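PDB 4AVN: Cellobiohydrolase. glycosyl hydrolase family 6 from Thermobifida fusca, which probably hydrolyses beta-1,4-glycosidic bonds of cellulose to release cellobiose, the present chain being its catalytic domain. Local coordinates for residues Asp136-Leu141 and Gly162-Val167; Ala131-Asp136 and Tyr169-Leu174. The protein carries 2 engineered substitutions. All coordinates share one frame; numbering follows the deposited sequence.

Interaction 1: residues Asp136-Leu141 and Gly162-Val167; sequences DSLPNL and GYVNGV. With BGC (beta-D-glucopyranose), chain B.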
ATOM      1  N   ASP A 136      -0.955   6.324  -1.456  1.00 12.18           N
ATOM      2  CA  ASP A 136      -0.264   7.150  -2.456  1.00 12.51           C
ATOM      3  C   ASP A 136      -0.850   8.564  -2.499  1.00 11.80           C
ATOM      4  O   ASP A 136      -1.140   9.113  -3.566  1.00 12.10           O
ATOM      5  CB  ASP A 136      -0.334   6.445  -3.829  1.00 13.13           C
ATOM      6  CG  ASP A 136       0.417   7.174  -4.922  1.00 15.49           C
ATOM      7  OD1 ASP A 136       1.352   7.941  -4.632  1.00 18.23           O
ATOM      8  OD2 ASP A 136       0.066   6.962  -6.098  1.00 19.10           O
ATOM      9  N   SER A 137      -1.035   9.154  -1.323  1.00 10.91           N
ATOM     10  CA  SER A 137      -1.592  10.498  -1.244  1.00 10.18           C
ATOM     11  C   SER A 137      -0.642  11.474  -0.554  1.00  9.97           C
ATOM     12  O   SER A 137       0.226  12.074  -1.207  1.00  9.70           O
ATOM     13  CB  SER A 137      -2.978  10.473  -0.578  1.00  9.88           C
ATOM     14  OG  SER A 137      -2.906  10.012   0.766  1.00  9.79           O
ATOM     15  N   LEU A 138      -0.778  11.600   0.766  1.00  9.33           N
ATOM     16  CA  LEU A 138      -0.039  12.597   1.545  1.00  9.42           C
ATOM     17  C   LEU A 138       1.501  12.660   1.341  1.00  9.40           C
ATOM     18  O   LEU A 138       2.048  13.765   1.251  1.00  9.40           O
ATOM     19  CB  LEU A 138      -0.389  12.480   3.036  1.00  9.16           C
ATOM     20  CG  LEU A 138      -1.862  12.618   3.427  1.00  9.39           C
ATOM     21  CD1 LEU A 138      -2.046  12.233   4.886  1.00  8.61           C
ATOM     22  CD2 LEU A 138      -2.380  14.045   3.189  1.00  8.53           C
ATOM     23  N   PRO A 139       2.202  11.499   1.272  1.00  9.10           N
ATOM     24  CA  PRO A 139       3.659  11.576   1.069  1.00  9.31           C
ATOM     25  C   PRO A 139       4.071  12.334  -0.191  1.00  9.67           C
ATOM     26  O   PRO A 139       5.139  12.948  -0.197  1.00  9.60           O
ATOM     27  CB  PRO A 139       4.087  10.108   0.967  1.00  9.23           C
ATOM     28  CG  PRO A 139       3.024   9.363   1.718  1.00  8.80           C
ATOM     29  CD  PRO A 139       1.760  10.102   1.458  1.00  9.19           C
ATOM     30  N   ASN A 140       3.233  12.296  -1.230  1.00 10.03           N
ATOM     31  CA  ASN A 140       3.449  13.069  -2.453  1.00 10.83           C
ATOM     32  C   ASN A 140       3.588  14.569  -2.195  1.00 11.14           C
ATOM     33  O   ASN A 140       4.272  15.273  -2.932  1.00 10.90           O
ATOM     34  CB  ASN A 140       2.293  12.860  -3.436  1.00 11.18           C
ATOM     35  CG  ASN A 140       2.250  11.457  -4.014  1.00 12.57           C
ATOM     36  OD1 ASN A 140       1.265  10.729  -3.838  1.00 13.60           O
ATOM     37  ND2 ASN A 140       3.315  11.066  -4.702  1.00 13.22           N
ATOM     38  N   LEU A 141       2.915  15.055  -1.155  1.00 11.10           N
ATOM     39  CA  LEU A 141       2.938  16.472  -0.832  1.00 11.29           C
ATOM     40  C   LEU A 141       4.242  16.874  -0.142  1.00 11.17           C
ATOM     41  O   LEU A 141       4.556  18.068  -0.050  1.00 10.85           O
ATOM     42  CB  LEU A 141       1.724  16.855   0.019  1.00 11.79           C
ATOM     43  CG  LEU A 141       0.340  16.479  -0.524  1.00 12.57           C
ATOM     44  CD1 LEU A 141      -0.759  17.008   0.397  1.00 13.31           C
ATOM     45  CD2 LEU A 141       0.136  16.979  -1.952  1.00 14.60           C
ATOM     46  N   GLY A 162      -6.937  19.658  -0.625  1.00  9.61           N
ATOM     47  CA  GLY A 162      -7.757  18.513  -0.999  1.00  8.87           C
ATOM     48  C   GLY A 162      -7.358  17.168  -0.406  1.00  8.39           C
ATOM     49  O   GLY A 162      -8.230  16.398   0.002  1.00  7.99           O
ATOM     50  N   TYR A 163      -6.058  16.874  -0.365  1.00  7.73           N
ATOM     51  CA  TYR A 163      -5.571  15.611   0.217  1.00  7.54           C
ATOM     52  C   TYR A 163      -5.750  15.630   1.735  1.00  7.46           C
ATOM     53  O   TYR A 163      -6.337  14.713   2.308  1.00  7.50           O
ATOM     54  CB  TYR A 163      -4.093  15.385  -0.101  1.00  7.29           C
ATOM     55  CG  TYR A 163      -3.767  14.735  -1.440  1.00  7.84           C
ATOM     56  CD1 TYR A 163      -4.708  14.670  -2.468  1.00  7.37           C
ATOM     57  CD2 TYR A 163      -2.488  14.226  -1.685  1.00  7.05           C
ATOM     58  CE1 TYR A 163      -4.392  14.085  -3.698  1.00  8.08           C
ATOM     59  CE2 TYR A 163      -2.156  13.652  -2.915  1.00  7.68           C
ATOM     60  CZ  TYR A 163      -3.114  13.586  -3.912  1.00  8.11           C
ATOM     61  OH  TYR A 163      -2.808  13.019  -5.126  1.00  8.75           O
ATOM     62  N   VAL A 164      -5.243  16.686   2.367  1.00  6.98           N
ATOM     63  CA  VAL A 164      -5.286  16.839   3.829  1.00  7.20           C
ATOM     64  C   VAL A 164      -6.727  16.823   4.348  1.00  7.26           C
ATOM     65  O   VAL A 164      -7.043  16.081   5.280  1.00  6.79           O
ATOM     66  CB  VAL A 164      -4.494  18.115   4.268  1.00  7.48           C
ATOM     67  CG1 VAL A 164      -4.796  18.523   5.715  1.00  7.95           C
ATOM     68  CG2 VAL A 164      -2.990  17.884   4.085  1.00  7.02           C
ATOM     69  N   ASN A 165      -7.595  17.617   3.716  1.00  7.20           N
ATOM     70  CA  ASN A 165      -9.008  17.691   4.095  1.00  7.58           C
ATOM     71  C   ASN A 165      -9.827  16.451   3.727  1.00  7.39           C
ATOM     72  O   ASN A 165     -10.742  16.059   4.459  1.00  7.55           O
ATOM     73  CB  ASN A 165      -9.666  18.966   3.536  1.00  7.65           C
ATOM     74  CG  ASN A 165      -9.104  20.230   4.165  1.00  9.23           C
ATOM     75  OD1 ASN A 165      -8.620  20.200   5.294  1.00 12.23           O
ATOM     76  ND2 ASN A 165      -9.150  21.341   3.432  1.00  8.70           N
ATOM     77  N   GLY A 166      -9.490  15.836   2.599  1.00  7.20           N
ATOM     78  CA  GLY A 166     -10.155  14.611   2.161  1.00  6.90           C
ATOM     79  C   GLY A 166      -9.855  13.466   3.105  1.00  6.30           C
ATOM     80  O   GLY A 166     -10.758  12.726   3.496  1.00  6.76           O
ATOM     81  N   VAL A 167      -8.588  13.327   3.478  1.00  6.22           N
ATOM     82  CA  VAL A 167      -8.180  12.314   4.448  1.00  6.09           C
ATOM     83  C   VAL A 167      -8.845  12.540   5.819  1.00  6.00           C
ATOM     84  O   VAL A 167      -9.390  11.613   6.405  1.00  5.99           O
ATOM     85  CB  VAL A 167      -6.635  12.209   4.575  1.00  6.25           C
ATOM     86  CG1 VAL A 167      -6.238  11.307   5.739  1.00  5.85           C
ATOM     87  CG2 VAL A 167      -6.030  11.662   3.284  1.00  5.56           C
TER
HETATM   88  C2  BGC B   4       3.996   5.901  -7.357  1.00 19.75           C
HETATM   89  C3  BGC B   4       2.594   5.307  -7.209  1.00 20.31           C
HETATM   90  C4  BGC B   4       2.583   3.984  -6.437  1.00 20.72           C
HETATM   91  C5  BGC B   4       3.487   4.029  -5.198  1.00 20.13           C
HETATM   92  C6  BGC B   4       3.616   2.661  -4.540  1.00 19.89           C
HETATM   93  C1  BGC B   4       4.820   5.809  -6.068  1.00 19.57           C
HETATM   94  O2  BGC B   4       3.886   7.247  -7.762  1.00 20.02           O
HETATM   95  O3  BGC B   4       2.021   5.097  -8.490  1.00 20.55           O
HETATM   96  O4  BGC B   4       1.252   3.708  -6.053  1.00 21.35           O
HETATM   97  O5  BGC B   4       4.785   4.486  -5.550  1.00 20.66           O
HETATM   98  O6  BGC B   4       4.396   2.809  -3.377  1.00 20.04           O
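Y163, near the start of helix 162-175, pushes its ring in between S137 and L141 and buries the most surface here. CB of S137 sits over one face of that ring, 4.3 Å from its centroid and 25° off the normal, a CH-pi contact. The S137 carbonyl oxygen lies 3.3 Å from CE2 of Y163. At the base of the ring, CD1 of L141 comes to 3.7 Å from CB of Y163. L138 and Y163 run alongside each other, pointing opposite ways; with CG anti to its carbonyl carbon (chi1 -57°), L138 brings CD2 to 3.9 Å from CB of Y163 and 4.0 Å from CG2 of V164. The phenol OH is hydrogen-bonded to G86 O, which fixes the far end of the ring. S137-N140 is a type I beta turn beyond the C-terminal end of strand 127-133, where family 6 barrels carry catalytic residues. In D136, the predicted proton donor, the bond from CA to CB leads away from 162-167; with CG anti to the backbone N (chi1 -177°), OD2 accepts a weak 3.5 Å hydrogen bond from glucose O4. With an alanine at D136, glucose O4 is likely to lose this weak acceptor, leaving a gap beside C3.

Interaction 2: residues Ala131-Asp136 and Tyr169-Leu174; sequences AIIEID and YALRKL. With BGC (beta-D-glucopyranose), chain B.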
ATOM      1  N   ALA A 131     -10.402   0.098   7.657  1.00  8.25           N
ATOM      2  CA  ALA A 131     -10.398   1.034   6.543  1.00  8.38           C
ATOM      3  C   ALA A 131      -8.976   1.528   6.302  1.00  8.27           C
ATOM      4  O   ALA A 131      -8.381   2.181   7.170  1.00  8.70           O
ATOM      5  CB  ALA A 131     -11.344   2.211   6.823  1.00  8.07           C
ATOM      6  N   ILE A 132      -8.430   1.192   5.133  1.00  8.19           N
ATOM      7  CA  ILE A 132      -7.103   1.640   4.719  1.00  8.20           C
ATOM      8  C   ILE A 132      -7.267   2.955   3.972  1.00  8.23           C
ATOM      9  O   ILE A 132      -7.841   2.984   2.885  1.00  7.80           O
ATOM     10  CB  ILE A 132      -6.407   0.597   3.797  1.00  8.47           C
ATOM     11  CG1 ILE A 132      -6.361  -0.794   4.453  1.00  8.88           C
ATOM     12  CG2 ILE A 132      -5.005   1.057   3.406  1.00  7.89           C
ATOM     13  CD1 ILE A 132      -5.415  -0.914   5.626  1.00 10.42           C
ATOM     14  N   ILE A 133      -6.766   4.041   4.556  1.00  8.06           N
ATOM     15  CA  ILE A 133      -7.109   5.374   4.061  1.00  8.49           C
ATOM     16  C   ILE A 133      -6.142   5.942   3.034  1.00  8.69           C
ATOM     17  O   ILE A 133      -5.030   6.335   3.369  1.00  8.54           O
ATOM     18  CB  ILE A 133      -7.279   6.395   5.215  1.00  8.49           C
ATOM     19  CG1 ILE A 133      -8.154   5.815   6.343  1.00  7.92           C
ATOM     20  CG2 ILE A 133      -7.803   7.739   4.659  1.00  8.69           C
ATOM     21  CD1 ILE A 133      -9.578   5.459   5.944  1.00  7.90           C
ATOM     22  N   GLU A 134      -6.588   5.978   1.780  1.00  9.34           N
ATOM     23  CA  GLU A 134      -5.942   6.763   0.716  1.00  9.76           C
ATOM     24  C   GLU A 134      -4.447   6.525   0.506  1.00 10.30           C
ATOM     25  O   GLU A 134      -3.593   7.329   0.898  1.00 10.03           O
ATOM     26  CB  GLU A 134      -6.277   8.254   0.863  1.00  9.69           C
ATOM     27  CG  GLU A 134      -7.782   8.542   0.748  1.00  9.04           C
ATOM     28  CD  GLU A 134      -8.374   8.212  -0.631  1.00  8.61           C
ATOM     29  OE1 GLU A 134      -7.612   8.072  -1.613  1.00  7.64           O
ATOM     30  OE2 GLU A 134      -9.618   8.099  -0.723  1.00  8.91           O
ATOM     31  N   ILE A 135      -4.162   5.396  -0.136  1.00 11.21           N
ATOM     32  CA  ILE A 135      -2.827   5.023  -0.586  1.00 12.12           C
ATOM     33  C   ILE A 135      -2.269   6.103  -1.508  1.00 12.15           C
ATOM     34  O   ILE A 135      -3.035   6.748  -2.233  1.00 12.33           O
ATOM     35  CB  ILE A 135      -2.920   3.644  -1.310  1.00 12.37           C
ATOM     36  CG1 ILE A 135      -2.657   2.511  -0.327  1.00 13.27           C
ATOM     37  CG2 ILE A 135      -1.972   3.522  -2.489  1.00 13.56           C
ATOM     38  CD1 ILE A 135      -3.472   2.564   0.915  1.00 13.56           C
ATOM     39  N   ASP A 136      -0.955   6.324  -1.456  1.00 12.18           N
ATOM     40  CA  ASP A 136      -0.264   7.150  -2.456  1.00 12.51           C
ATOM     41  C   ASP A 136      -0.850   8.564  -2.499  1.00 11.80           C
ATOM     42  O   ASP A 136      -1.140   9.113  -3.566  1.00 12.10           O
ATOM     43  CB  ASP A 136      -0.334   6.445  -3.829  1.00 13.13           C
ATOM     44  CG  ASP A 136       0.417   7.174  -4.922  1.00 15.49           C
ATOM     45  OD1 ASP A 136       1.352   7.941  -4.632  1.00 18.23           O
ATOM     46  OD2 ASP A 136       0.066   6.962  -6.098  1.00 19.10           O
ATOM     47  N   TYR A 169     -11.553  14.021   6.490  1.00  6.12           N
ATOM     48  CA  TYR A 169     -12.995  13.775   6.340  1.00  6.17           C
ATOM     49  C   TYR A 169     -13.321  12.267   6.352  1.00  5.93           C
ATOM     50  O   TYR A 169     -14.264  11.835   7.029  1.00  6.26           O
ATOM     51  CB  TYR A 169     -13.540  14.459   5.076  1.00  5.70           C
ATOM     52  CG  TYR A 169     -15.057  14.414   4.975  1.00  7.08           C
ATOM     53  CD1 TYR A 169     -15.849  15.333   5.674  1.00  6.88           C
ATOM     54  CD2 TYR A 169     -15.703  13.442   4.191  1.00  5.33           C
ATOM     55  CE1 TYR A 169     -17.241  15.293   5.597  1.00  6.50           C
ATOM     56  CE2 TYR A 169     -17.097  13.401   4.101  1.00  5.41           C
ATOM     57  CZ  TYR A 169     -17.857  14.331   4.807  1.00  6.82           C
ATOM     58  OH  TYR A 169     -19.229  14.297   4.746  1.00  6.82           O
ATOM     59  N   ALA A 170     -12.548  11.481   5.602  1.00  5.70           N
ATOM     60  CA  ALA A 170     -12.642  10.023   5.651  1.00  5.78           C
ATOM     61  C   ALA A 170     -12.413   9.504   7.072  1.00  5.80           C
ATOM     62  O   ALA A 170     -13.156   8.639   7.549  1.00  5.63           O
ATOM     63  CB  ALA A 170     -11.644   9.382   4.681  1.00  5.72           C
ATOM     64  N   LEU A 171     -11.395  10.038   7.748  1.00  6.09           N
ATOM     65  CA  LEU A 171     -11.050   9.576   9.093  1.00  6.63           C
ATOM     66  C   LEU A 171     -12.199   9.782  10.078  1.00  7.01           C
ATOM     67  O   LEU A 171     -12.541   8.868  10.817  1.00  7.13           O
ATOM     68  CB  LEU A 171      -9.771  10.250   9.604  1.00  6.49           C
ATOM     69  CG  LEU A 171      -8.447   9.827   8.962  1.00  6.21           C
ATOM     70  CD1 LEU A 171      -7.366  10.837   9.319  1.00  5.36           C
ATOM     71  CD2 LEU A 171      -8.042   8.413   9.360  1.00  4.24           C
ATOM     72  N   ARG A 172     -12.783  10.980  10.078  1.00  7.50           N
ATOM     73  CA  ARG A 172     -13.927  11.278  10.938  1.00  7.94           C
ATOM     74  C   ARG A 172     -15.173  10.468  10.565  1.00  8.32           C
ATOM     75  O   ARG A 172     -15.754   9.802  11.432  1.00  8.14           O
ATOM     76  CB  ARG A 172     -14.239  12.787  10.965  1.00  8.02           C
ATOM     77  CG  ARG A 172     -15.535  13.136  11.728  1.00  8.70           C
ATOM     78  CD  ARG A 172     -15.668  14.630  12.005  1.00  7.79           C
ATOM     79  NE  ARG A 172     -15.768  15.433  10.777  1.00  8.36           N
ATOM     80  CZ  ARG A 172     -16.861  15.544  10.027  1.00  9.70           C
ATOM     81  NH1 ARG A 172     -17.970  14.887  10.351  1.00 10.52           N
ATOM     82  NH2 ARG A 172     -16.844  16.316   8.945  1.00 10.23           N
ATOM     83  N   LYS A 173     -15.579  10.525   9.293  1.00  8.10           N
ATOM     84  CA  LYS A 173     -16.808   9.858   8.835  1.00  8.12           C
ATOM     85  C   LYS A 173     -16.799   8.358   9.052  1.00  7.99           C
ATOM     86  O   LYS A 173     -17.822   7.779   9.405  1.00  8.13           O
ATOM     87  CB  LYS A 173     -17.099  10.142   7.355  1.00  8.31           C
ATOM     88  CG  LYS A 173     -17.557  11.568   7.047  1.00 10.22           C
ATOM     89  CD  LYS A 173     -18.915  11.895   7.670  1.00 13.60           C
ATOM     90  CE  LYS A 173     -19.988  10.964   7.130  1.00 16.13           C
ATOM     91  NZ  LYS A 173     -21.330  11.330   7.640  1.00 18.81           N
ATOM     92  N   LEU A 174     -15.648   7.729   8.843  1.00  7.64           N
ATOM     93  CA  LEU A 174     -15.539   6.288   9.041  1.00  7.31           C
ATOM     94  C   LEU A 174     -15.145   5.940  10.466  1.00  7.26           C
ATOM     95  O   LEU A 174     -15.657   4.978  11.020  1.00  7.29           O
ATOM     96  CB  LEU A 174     -14.580   5.652   8.027  1.00  6.98           C
ATOM     97  CG  LEU A 174     -14.832   5.977   6.549  1.00  6.98           C
ATOM     98  CD1 LEU A 174     -13.906   5.160   5.672  1.00  7.92           C
ATOM     99  CD2 LEU A 174     -16.293   5.763   6.131  1.00  8.16           C
TER
HETATM  100  C2  BGC B   4       3.996   5.901  -7.357  1.00 19.75           C
HETATM  101  C3  BGC B   4       2.594   5.307  -7.209  1.00 20.31           C
HETATM  102  C4  BGC B   4       2.583   3.984  -6.437  1.00 20.72           C
HETATM  103  C5  BGC B   4       3.487   4.029  -5.198  1.00 20.13           C
HETATM  104  C6  BGC B   4       3.616   2.661  -4.540  1.00 19.89           C
HETATM  105  C1  BGC B   4       4.820   5.809  -6.068  1.00 19.57           C
HETATM  106  O2  BGC B   4       3.886   7.247  -7.762  1.00 20.02           O
HETATM  107  O3  BGC B   4       2.021   5.097  -8.490  1.00 20.55           O
HETATM  108  O4  BGC B   4       1.252   3.708  -6.053  1.00 21.35           O
HETATM  109  O5  BGC B   4       4.785   4.486  -5.550  1.00 20.66           O
HETATM  110  O6  BGC B   4       4.396   2.809  -3.377  1.00 20.04           O
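A131 and I133 lie at the C-terminal end of strand 127-133, which runs almost antiparallel to segment 169-174 of helix 162-175, at 164° between their N-to-C directions; the axes of the two short segments, 131-133 and 169-174, approach to 9.9 Å. A131 faces L174 at a CA-CA distance of 7.8 Å, and I133 faces A170 at 7.4 Å between the same atoms, so the spacing hardly changes along the pair. The strand ends after I133, and E134 takes up a positive phi (53°) as the chain turns off toward D136.

I133 is the centre of the contact: CG2 goes to A170, while the CG1-CD1 branch meets L171 and L174. CG2, anti to the backbone N, meets CB of A170 at 4.2 Å. CG1, placed on the N side, lies 4.0 Å from CD2 of L171, whose side chain slants across it. The end of the chain, CD1, comes to 4.3 Å from CD1 of L174. That same L174 methyl also covers A131, with CB of A131 4.1 Å from L174 CD1. All five residues are buried and the interface is wholly apolar. A170 also packs on I111 of helix 103-119, and L171 on N182 of strand 180-185.

Strand 127-133, helix 162-175 and the neighbouring parallel strand 180-185 form a beta-alpha-beta crossover, the repeating unit of the distorted alpha/beta barrel of glycoside hydrolase family 6, with the helix laid against the outside of the sheet.

Overall arrangement
Helix 162-175 serves both contacts: its first turns hold the loop of interaction 1, and its later turns lie on the strand of interaction 2. Both are buried, and they touch through V167, whose CG1 is 4.0 Å from CG2 of I133. Interaction 1 is nested along the chain within the loop that interaction 2 closes. Their chemistry differs with place. At the barrel wall, 131-136 with 169-174 is purely aliphatic; nearer the substrate cleft, 136-141 with 162-167 adds an aromatic ring against backbone and serine. D136 belongs to both ranges, but its side chain takes part in neither of these two contacts: it is where the strand's continuation reaches the glucose.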